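Local coordinates for DUF574 domain-containing protein (Thermobifida fusca, PDB 2QE6) that binds S-adenosylmethionine and is probably a methyltransferase of the Rossmann-like class, although the molecule it would methylate is not known, at residues Q80-G85 and P147-M152; A131-D136 and P140-N145; T244-W247 and P252-P255. The protein carries 1 engineered substitution. All blocks are in the same frame, centred on the assembly; numbering follows the deposited sequence.

Contact 1. Residues Q80-G85 and P147-M152; sequences QFLDLG and PDVRRM. With SAM (S-adenosylmethionine), chain F.
The flat amide of Q80 meets helix 147-152 at the carbonyl of M152, a selenomethionine in this structure, with Q80 OE1 3.9 Å from M152 O. R106 serves both oxygens, its NE donating to M152 O and its NH2 reaching Q80 OE1 by a weak bond. The stronger partner of OE1 is the backbone N of D154, while NE2 gives to P158 O, so both ends of the amide are fixed. On the helix itself, the guanidinium of R151 has D148 OD1 at its edge, in plane. R151 NE lies 3.2 Å from D148 OD1, the N-H pointing nearly straight at it (164°), and this salt bridge uses the anti side of the carboxylate.

Farther along the strand the contact turns apolar. L82 swings CG away from its own backbone N (chi1 -179°), which carries L82 CD1 to within 4.1 Å of V149 CG2, and the two side chains cross at about a right angle. V149 also packs on F133, so the helix leans on both strand 80-84 and strand 130-134.

Where the strand ends, G85 adopts a positive phi of 72° and its O accepts a hydrogen bond from the amino N of S-adenosylmethionine, 2.7 Å away. A first parallel strand running into a glycine-containing turn that receives the cofactor is the hallmark of the Rossmann-like class I methyltransferase fold.

Contact 2. Residues A131-D136 and P140-N145; sequences AVFTAD and PEYILN. With SAM (S-adenosylmethionine), chain F.
The carboxylate of D136, whose backbone O rests 3.6 Å from I143 CD1 of helix 140-145, is held at both oxygens. D136 OD1 accepts a hydrogen bond from the adenine amino group of S-adenosylmethionine, N6 lying 2.8 Å away, and OD2 forms a salt bridge with R138. The side chain reaches the base with CG anti to the backbone N (chi1 -174°). A135 O also comes within 3.2 Å of C2 of the adenine, a close contact. V137 N adds a further hydrogen bond to the cofactor.

Behind this polar end the two segments meet through carbon. The A135 methyl meets two helix residues: it lies at the edge of the Y142 ring, near its plane, with A135 CB 3.7 Å from Y142 CE2, and A135 CB is 3.8 Å from I143 CG1. I143 spreads its branches along the strand and the residues that follow it, CG1 and CD1 serving A135 and D136 while I143 CG2 comes within 4.2 Å of F133 CZ. The F133 ring is also stacked with that of H146. Strand 131-134 and helix 140-145 run roughly antiparallel, their directions 151° apart; the short connection 135-139 reverses the chain between them.

Within the helical segment N145 ND2 folds back to E141 O, 2.7 Å away, in the carbonyl plane and on a lone pair. The chemistry thus divides: apolar packing holds the two elements together, while the carboxylate just past the strand accepts from the adenine amino group. The neighbouring arginine would probably favour the ionised form of D136, a stronger acceptor for N6.

Contact 3. Residues T244-W247 and P252-P255; sequences TALW and PVDP
In the connection between the antiparallel strands 235-243 and 265-271, at the margin of the methyltransferase sheet, the chain folds back so that L246 packs against V253 and P255. L246 belongs to a short 3-10 turn, residues 244-246, with a backbone bond from W247 N to T244 O at 3.3 Å.

The forked end of the leucine does most of the touching. L246 CD2 lies 3.7 Å from V253 CG2 and is shared with the backbone of P255, whose CA is 3.8 Å away. On the other branch L246 CD1 meets P255 CB, also at 3.8 Å. The leucine crosses each of these side chains at about a right angle. V253, with CG1 in the crowded position between backbone N and carbonyl carbon (chi1 62°), turns both methyls back toward the turn: V253 CG1 lies 3.8 Å from A245 O, while CG2 approaches the A245 methyl as well as the leucine.

Polar ties lie elsewhere: W247 O accepts from R67 of helix 54-75, and D254 OD1 bonds D256 N. Across the contact itself cohesion is essentially van der Waals, which depends on fit of shape rather than on any fixed bond direction.

How the contacts relate
Contacts 1 and 2 are neighbours, their centres 7 Å apart, and they share one side of the sheet: helices 140-145 and 147-152 follow each other in the chain and pack on parallel strands whose C-terminal ends lead to the same cofactor, one to its methionine part and the other to its adenine. Contact 1 is fully buried and contact 2 only partly so. The centres of contacts 1 and 3 are about 30 Å apart, across the chain's centre, contact 3 lying in a connection at the opposite margin of the sheet. It too is partly buried, but its apolar packing has no cofactor-binding end, whereas contacts 1 and 2 do; contact 1 also carries a buried amide at its other end.

Contact 1. Residues Q80-G85 and P147-M152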
loop_
_atom_site.group_PDB
_atom_site.type_symbol
_atom_site.label_atom_id
_atom_site.label_comp_id
_atom_site.label_asym_id
_atom_site.label_seq_id
_atom_site.Cartn_x
_atom_site.Cartn_y
_atom_site.Cartn_z
ATOM N N GLN A 80 4.142 -2.911 -15.644
ATOM C CA GLN A 80 3.149 -1.850 -15.477
ATOM C C GLN A 80 2.572 -1.981 -14.094
ATOM O O GLN A 80 2.025 -3.026 -13.797
ATOM C CB GLN A 80 1.955 -2.015 -16.444
ATOM C CG GLN A 80 2.310 -2.294 -17.884
ATOM C CD GLN A 80 1.144 -2.155 -18.846
ATOM O OE1 GLN A 80 1.070 -1.187 -19.606
ATOM N NE2 GLN A 80 0.255 -3.137 -18.860
ATOM N N PHE A 81 2.719 -0.950 -13.258
ATOM C CA PHE A 81 2.196 -0.977 -11.873
ATOM C C PHE A 81 1.334 0.253 -11.626
ATOM O O PHE A 81 1.679 1.375 -12.050
ATOM C CB PHE A 81 3.336 -1.005 -10.826
ATOM C CG PHE A 81 4.261 -2.173 -10.958
ATOM C CD1 PHE A 81 5.177 -2.242 -11.981
ATOM C CD2 PHE A 81 4.172 -3.234 -10.099
ATOM C CE1 PHE A 81 6.018 -3.337 -12.114
ATOM C CE2 PHE A 81 5.011 -4.346 -10.244
ATOM C CZ PHE A 81 5.934 -4.384 -11.235
ATOM N N LEU A 82 0.218 0.032 -10.934
ATOM C CA LEU A 82 -0.628 1.093 -10.415
ATOM C C LEU A 82 -0.641 0.973 -8.896
ATOM O O LEU A 82 -1.140 0.001 -8.336
ATOM C CB LEU A 82 -2.044 0.981 -10.985
ATOM C CG LEU A 82 -3.051 2.048 -10.557
ATOM C CD1 LEU A 82 -2.526 3.464 -10.838
ATOM C CD2 LEU A 82 -4.403 1.795 -11.258
ATOM N N ASP A 83 -0.026 1.939 -8.239
ATOM C CA ASP A 83 0.241 1.856 -6.818
ATOM C C ASP A 83 -0.718 2.809 -6.115
ATOM O O ASP A 83 -0.494 4.038 -6.047
ATOM C CB ASP A 83 1.706 2.193 -6.567
ATOM C CG ASP A 83 2.160 1.994 -5.099
ATOM O OD1 ASP A 83 1.345 1.605 -4.218
ATOM O OD2 ASP A 83 3.375 2.275 -4.834
ATOM N N LEU A 84 -1.809 2.215 -5.599
ATOM C CA LEU A 84 -2.916 2.956 -5.026
ATOM C C LEU A 84 -2.727 3.188 -3.523
ATOM O O LEU A 84 -2.592 2.227 -2.750
ATOM C CB LEU A 84 -4.201 2.167 -5.221
ATOM C CG LEU A 84 -4.567 1.901 -6.697
ATOM C CD1 LEU A 84 -5.738 0.917 -6.746
ATOM C CD2 LEU A 84 -4.880 3.189 -7.476
ATOM N N GLY A 85 -2.784 4.450 -3.111
ATOM C CA GLY A 85 -2.491 4.804 -1.735
ATOM C C GLY A 85 -1.000 4.653 -1.542
ATOM O O GLY A 85 -0.567 3.983 -0.630
ATOM N N PRO A 147 -5.301 10.823 -17.291
ATOM C CA PRO A 147 -4.276 10.888 -18.338
ATOM C C PRO A 147 -2.943 10.223 -17.993
ATOM O O PRO A 147 -2.277 9.709 -18.890
ATOM C CB PRO A 147 -4.074 12.401 -18.570
ATOM C CG PRO A 147 -4.879 13.102 -17.546
ATOM C CD PRO A 147 -5.881 12.150 -17.009
ATOM N N ASP A 148 -2.553 10.233 -16.719
ATOM C CA ASP A 148 -1.295 9.601 -16.308
ATOM C C ASP A 148 -1.454 8.104 -16.419
ATOM O O ASP A 148 -0.541 7.438 -16.917
ATOM C CB ASP A 148 -0.846 10.003 -14.896
ATOM C CG ASP A 148 -0.305 11.442 -14.818
ATOM O OD1 ASP A 148 0.198 11.989 -15.826
ATOM O OD2 ASP A 148 -0.366 12.029 -13.724
ATOM N N VAL A 149 -2.620 7.585 -16.003
ATOM C CA VAL A 149 -2.939 6.166 -16.181
ATOM C C VAL A 149 -3.023 5.779 -17.646
ATOM O O VAL A 149 -2.358 4.819 -18.067
ATOM C CB VAL A 149 -4.212 5.757 -15.407
ATOM C CG1 VAL A 149 -4.647 4.356 -15.767
ATOM C CG2 VAL A 149 -3.917 5.832 -13.947
ATOM N N ARG A 150 -3.795 6.534 -18.430
ATOM C CA ARG A 150 -4.012 6.169 -19.833
ATOM C C ARG A 150 -2.750 6.252 -20.680
ATOM O O ARG A 150 -2.551 5.426 -21.568
ATOM C CB ARG A 150 -5.178 6.961 -20.444
ATOM C CG ARG A 150 -6.517 6.544 -19.793
ATOM C CD ARG A 150 -7.655 6.352 -20.785
ATOM N NE ARG A 150 -8.232 7.643 -21.155
ATOM C CZ ARG A 150 -9.535 7.935 -21.205
ATOM N NH1 ARG A 150 -10.468 7.030 -20.931
ATOM N NH2 ARG A 150 -9.909 9.162 -21.554
ATOM N N ARG A 151 -1.869 7.197 -20.370
ATOM C CA ARG A 151 -0.612 7.297 -21.103
ATOM C C ARG A 151 0.485 6.345 -20.601
ATOM O O ARG A 151 1.470 6.146 -21.300
ATOM C CB ARG A 151 -0.099 8.737 -21.111
ATOM C CG ARG A 151 0.668 9.144 -19.876
ATOM C CD ARG A 151 0.908 10.669 -19.810
ATOM N NE ARG A 151 1.572 11.011 -18.543
ATOM C CZ ARG A 151 2.880 10.860 -18.295
ATOM N NH1 ARG A 151 3.711 10.400 -19.236
ATOM N NH2 ARG A 151 3.367 11.192 -17.096
HETATM N N MSE A 152 0.318 5.758 -19.415
HETATM C CA MSE A 152 1.358 4.902 -18.807
HETATM C C MSE A 152 1.041 3.416 -18.793
HETATM O O MSE A 152 1.940 2.599 -18.903
HETATM C CB MSE A 152 1.586 5.312 -17.349
HETATM C CG MSE A 152 2.219 6.674 -17.203
HETATM SE SE MSE A 152 4.113 6.560 -17.472
HETATM C CE MSE A 152 4.441 7.778 -16.007
HETATM N N SAM F . 1.045 1.970 0.304
HETATM C CA SAM F . 2.096 2.500 1.259
HETATM C C SAM F . 2.715 1.344 2.012
HETATM O O SAM F . 3.859 1.429 2.445
HETATM O OXT SAM F . 2.059 0.315 2.222
HETATM C CB SAM F . 1.608 3.504 2.321
HETATM C CG SAM F . 0.595 2.965 3.344
HETATM S SD SAM F . -0.135 4.202 4.468
HETATM C CE SAM F . 0.770 5.623 3.809
HETATM C "C5'" SAM F . -1.669 4.422 3.543
HETATM C "C4'" SAM F . -1.746 5.388 2.354
HETATM O "O4'" SAM F . -2.989 5.200 1.669
HETATM C "C3'" SAM F . -1.712 6.874 2.748
HETATM O "O3'" SAM F . -0.725 7.578 2.016
HETATM C "C2'" SAM F . -3.106 7.422 2.483
HETATM O "O2'" SAM F . -3.161 8.829 2.218
HETATM C "C1'" SAM F . -3.531 6.490 1.352
HETATM N N9 SAM F . -4.990 6.430 1.264
HETATM C C8 SAM F . -5.911 5.962 2.200
HETATM N N7 SAM F . -7.159 6.091 1.678
HETATM C C5 SAM F . -7.031 6.618 0.419
HETATM C C6 SAM F . -7.984 6.930 -0.562
HETATM N N6 SAM F . -9.306 6.739 -0.299
HETATM N N1 SAM F . -7.521 7.450 -1.759
HETATM C C2 SAM F . -6.149 7.658 -2.009
HETATM N N3 SAM F . -5.207 7.357 -1.030
HETATM C C4 SAM F . -5.666 6.834 0.153
#

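Contact 2. Residues A131-D136 and P140-N145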
loop_
_atom_site.group_PDB
_atom_site.type_symbol
_atom_site.label_atom_id
_atom_site.label_comp_id
_atom_site.label_asym_id
_atom_site.label_seq_id
_atom_site.Cartn_x
_atom_site.Cartn_y
_atom_site.Cartn_z
ATOM N N ALA A 131 5.038 8.223 -12.752
ATOM C CA ALA A 131 4.150 9.375 -12.643
ATOM C C ALA A 131 3.444 9.295 -11.292
ATOM O O ALA A 131 3.398 8.221 -10.698
ATOM C CB ALA A 131 3.126 9.367 -13.782
ATOM N N VAL A 132 2.967 10.438 -10.802
ATOM C CA VAL A 132 2.267 10.531 -9.525
ATOM C C VAL A 132 1.072 11.467 -9.660
ATOM O O VAL A 132 1.145 12.457 -10.348
ATOM C CB VAL A 132 3.210 11.000 -8.370
ATOM C CG1 VAL A 132 3.777 12.372 -8.620
ATOM C CG2 VAL A 132 2.483 10.932 -6.994
ATOM N N PHE A 133 -0.043 11.147 -9.021
ATOM C CA PHE A 133 -1.124 12.115 -8.946
ATOM C C PHE A 133 -2.006 11.930 -7.725
ATOM O O PHE A 133 -1.992 10.879 -7.060
ATOM C CB PHE A 133 -1.930 12.174 -10.264
ATOM C CG PHE A 133 -2.749 10.942 -10.573
ATOM C CD1 PHE A 133 -2.199 9.873 -11.280
ATOM C CD2 PHE A 133 -4.100 10.886 -10.223
ATOM C CE1 PHE A 133 -2.982 8.745 -11.601
ATOM C CE2 PHE A 133 -4.890 9.781 -10.552
ATOM C CZ PHE A 133 -4.326 8.706 -11.237
ATOM N N THR A 134 -2.754 12.989 -7.409
ATOM C CA THR A 134 -3.652 12.993 -6.248
ATOM C C THR A 134 -5.038 12.511 -6.697
ATOM O O THR A 134 -5.564 12.959 -7.693
ATOM C CB THR A 134 -3.705 14.403 -5.621
ATOM O OG1 THR A 134 -2.367 14.840 -5.347
ATOM C CG2 THR A 134 -4.517 14.422 -4.336
ATOM N N ALA A 135 -5.605 11.544 -5.983
ATOM C CA ALA A 135 -6.937 11.119 -6.293
ATOM C C ALA A 135 -7.412 10.245 -5.151
ATOM O O ALA A 135 -6.622 9.793 -4.314
ATOM C CB ALA A 135 -6.983 10.360 -7.611
ATOM N N ASP A 136 -8.707 10.001 -5.135
ATOM C CA ASP A 136 -9.309 9.106 -4.156
ATOM C C ASP A 136 -9.572 7.735 -4.768
ATOM O O ASP A 136 -10.404 7.576 -5.659
ATOM C CB ASP A 136 -10.609 9.722 -3.686
ATOM C CG ASP A 136 -11.248 8.960 -2.577
ATOM O OD1 ASP A 136 -10.930 7.792 -2.363
ATOM O OD2 ASP A 136 -12.077 9.568 -1.893
ATOM N N PRO A 140 -12.629 4.465 -8.652
ATOM C CA PRO A 140 -11.872 3.717 -9.654
ATOM C C PRO A 140 -12.031 4.278 -11.061
ATOM O O PRO A 140 -11.063 4.298 -11.823
ATOM C CB PRO A 140 -12.491 2.302 -9.600
ATOM C CG PRO A 140 -13.264 2.230 -8.376
ATOM C CD PRO A 140 -13.527 3.585 -7.868
ATOM N N GLU A 141 -13.252 4.719 -11.384
ATOM C CA GLU A 141 -13.574 5.309 -12.678
ATOM C C GLU A 141 -12.695 6.510 -12.944
ATOM O O GLU A 141 -12.132 6.628 -14.015
ATOM C CB GLU A 141 -15.050 5.709 -12.760
ATOM N N TYR A 142 -12.560 7.398 -11.971
ATOM C CA TYR A 142 -11.697 8.560 -12.149
ATOM C C TYR A 142 -10.215 8.120 -12.304
ATOM O O TYR A 142 -9.516 8.570 -13.206
ATOM C CB TYR A 142 -11.875 9.562 -10.982
ATOM C CG TYR A 142 -10.952 10.754 -11.076
ATOM C CD1 TYR A 142 -11.277 11.858 -11.858
ATOM C CD2 TYR A 142 -9.742 10.762 -10.407
ATOM C CE1 TYR A 142 -10.415 12.926 -11.964
ATOM C CE2 TYR A 142 -8.884 11.824 -10.491
ATOM C CZ TYR A 142 -9.213 12.908 -11.259
ATOM O OH TYR A 142 -8.308 13.956 -11.344
ATOM N N ILE A 143 -9.738 7.225 -11.446
ATOM C CA ILE A 143 -8.318 6.845 -11.490
ATOM C C ILE A 143 -7.977 6.122 -12.807
ATOM O O ILE A 143 -6.995 6.458 -13.478
ATOM C CB ILE A 143 -7.915 6.009 -10.260
ATOM C CG1 ILE A 143 -7.814 6.911 -9.029
ATOM C CG2 ILE A 143 -6.577 5.296 -10.467
ATOM C CD1 ILE A 143 -7.856 6.145 -7.734
ATOM N N LEU A 144 -8.808 5.161 -13.193
ATOM C CA LEU A 144 -8.503 4.337 -14.354
ATOM C C LEU A 144 -8.579 5.107 -15.670
ATOM O O LEU A 144 -8.077 4.637 -16.697
ATOM C CB LEU A 144 -9.395 3.101 -14.386
ATOM C CG LEU A 144 -9.193 2.101 -13.238
ATOM C CD1 LEU A 144 -10.369 1.131 -13.191
ATOM C CD2 LEU A 144 -7.853 1.361 -13.389
ATOM N N ASN A 145 -9.191 6.289 -15.645
ATOM C CA ASN A 145 -9.311 7.118 -16.841
ATOM C C ASN A 145 -8.426 8.365 -16.830
ATOM O O ASN A 145 -8.418 9.133 -17.779
ATOM C CB ASN A 145 -10.782 7.440 -17.063
ATOM C CG ASN A 145 -11.575 6.187 -17.442
ATOM O OD1 ASN A 145 -11.404 5.651 -18.528
ATOM N ND2 ASN A 145 -12.386 5.691 -16.530
HETATM N N SAM F . 1.045 1.970 0.304
HETATM C CA SAM F . 2.096 2.500 1.259
HETATM C C SAM F . 2.715 1.344 2.012
HETATM O O SAM F . 3.859 1.429 2.445
HETATM O OXT SAM F . 2.059 0.315 2.222
HETATM C CB SAM F . 1.608 3.504 2.321
HETATM C CG SAM F . 0.595 2.965 3.344
HETATM S SD SAM F . -0.135 4.202 4.468
HETATM C CE SAM F . 0.770 5.623 3.809
HETATM C "C5'" SAM F . -1.669 4.422 3.543
HETATM C "C4'" SAM F . -1.746 5.388 2.354
HETATM O "O4'" SAM F . -2.989 5.200 1.669
HETATM C "C3'" SAM F . -1.712 6.874 2.748
HETATM O "O3'" SAM F . -0.725 7.578 2.016
HETATM C "C2'" SAM F . -3.106 7.422 2.483
HETATM O "O2'" SAM F . -3.161 8.829 2.218
HETATM C "C1'" SAM F . -3.531 6.490 1.352
HETATM N N9 SAM F . -4.990 6.430 1.264
HETATM C C8 SAM F . -5.911 5.962 2.200
HETATM N N7 SAM F . -7.159 6.091 1.678
HETATM C C5 SAM F . -7.031 6.618 0.419
HETATM C C6 SAM F . -7.984 6.930 -0.562
HETATM N N6 SAM F . -9.306 6.739 -0.299
HETATM N N1 SAM F . -7.521 7.450 -1.759
HETATM C C2 SAM F . -6.149 7.658 -2.009
HETATM N N3 SAM F . -5.207 7.357 -1.030
HETATM C C4 SAM F . -5.666 6.834 0.153
#

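Contact 3. Residues T244-W247 and P252-P255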
loop_
_atom_site.group_PDB
_atom_site.type_symbol
_atom_site.label_atom_id
_atom_site.label_comp_id
_atom_site.label_asym_id
_atom_site.label_seq_id
_atom_site.Cartn_x
_atom_site.Cartn_y
_atom_site.Cartn_z
ATOM N N THR A 244 2.665 -10.445 7.188
ATOM C CA THR A 244 3.553 -9.797 6.236
ATOM C C THR A 244 5.010 -10.346 6.245
ATOM O O THR A 244 5.582 -10.524 5.169
ATOM C CB THR A 244 3.516 -8.213 6.384
ATOM O OG1 THR A 244 3.776 -7.837 7.751
ATOM C CG2 THR A 244 2.169 -7.648 5.962
ATOM N N ALA A 245 5.591 -10.639 7.414
ATOM C CA ALA A 245 6.980 -11.109 7.492
ATOM C C ALA A 245 7.167 -12.551 6.921
ATOM O O ALA A 245 8.292 -12.974 6.641
ATOM C CB ALA A 245 7.462 -11.056 8.916
ATOM N N LEU A 246 6.048 -13.279 6.800
ATOM C CA LEU A 246 6.023 -14.654 6.316
ATOM C C LEU A 246 5.846 -14.738 4.790
ATOM O O LEU A 246 5.905 -15.826 4.214
ATOM C CB LEU A 246 4.882 -15.430 7.020
ATOM C CG LEU A 246 4.940 -15.586 8.542
ATOM C CD1 LEU A 246 3.767 -16.447 9.085
ATOM C CD2 LEU A 246 6.264 -16.183 9.001
ATOM N N TRP A 247 5.644 -13.603 4.123
ATOM C CA TRP A 247 5.414 -13.636 2.676
ATOM C C TRP A 247 6.741 -13.675 1.937
ATOM O O TRP A 247 7.423 -12.669 1.873
ATOM C CB TRP A 247 4.537 -12.463 2.185
ATOM C CG TRP A 247 4.022 -12.706 0.768
ATOM C CD1 TRP A 247 2.843 -13.267 0.430
ATOM C CD2 TRP A 247 4.700 -12.417 -0.470
ATOM N NE1 TRP A 247 2.732 -13.352 -0.934
ATOM C CE2 TRP A 247 3.860 -12.848 -1.514
ATOM C CE3 TRP A 247 5.929 -11.874 -0.790
ATOM C CZ2 TRP A 247 4.214 -12.739 -2.849
ATOM C CZ3 TRP A 247 6.285 -11.766 -2.131
ATOM C CH2 TRP A 247 5.428 -12.186 -3.134
ATOM N N PRO A 252 15.772 -15.180 7.571
ATOM C CA PRO A 252 15.112 -16.309 8.239
ATOM C C PRO A 252 13.951 -15.840 9.124
ATOM O O PRO A 252 14.022 -14.754 9.733
ATOM C CB PRO A 252 16.246 -16.947 9.076
ATOM C CG PRO A 252 17.523 -16.231 8.666
ATOM C CD PRO A 252 17.093 -14.892 8.160
ATOM N N VAL A 253 12.885 -16.638 9.171
ATOM C CA VAL A 253 11.672 -16.263 9.919
ATOM C C VAL A 253 10.865 -17.510 10.281
ATOM O O VAL A 253 10.636 -18.396 9.456
ATOM C CB VAL A 253 10.772 -15.273 9.135
ATOM C CG1 VAL A 253 10.308 -15.915 7.904
ATOM C CG2 VAL A 253 9.572 -14.810 9.996
ATOM N N ASP A 254 10.418 -17.521 11.527
ATOM C CA ASP A 254 9.798 -18.658 12.167
ATOM C C ASP A 254 8.336 -18.298 12.475
ATOM O O ASP A 254 8.058 -17.399 13.278
ATOM C CB ASP A 254 10.591 -18.894 13.443
ATOM C CG ASP A 254 10.134 -20.088 14.201
ATOM O OD1 ASP A 254 9.026 -20.585 13.860
ATOM O OD2 ASP A 254 10.900 -20.499 15.140
ATOM N N PRO A 255 7.385 -18.957 11.812
ATOM C CA PRO A 255 5.993 -18.548 11.962
ATOM C C PRO A 255 5.422 -18.690 13.370
ATOM O O PRO A 255 4.416 -18.092 13.682
ATOM C CB PRO A 255 5.253 -19.452 10.947
ATOM C CG PRO A 255 6.105 -20.596 10.807
ATOM C CD PRO A 255 7.508 -20.062 10.850
#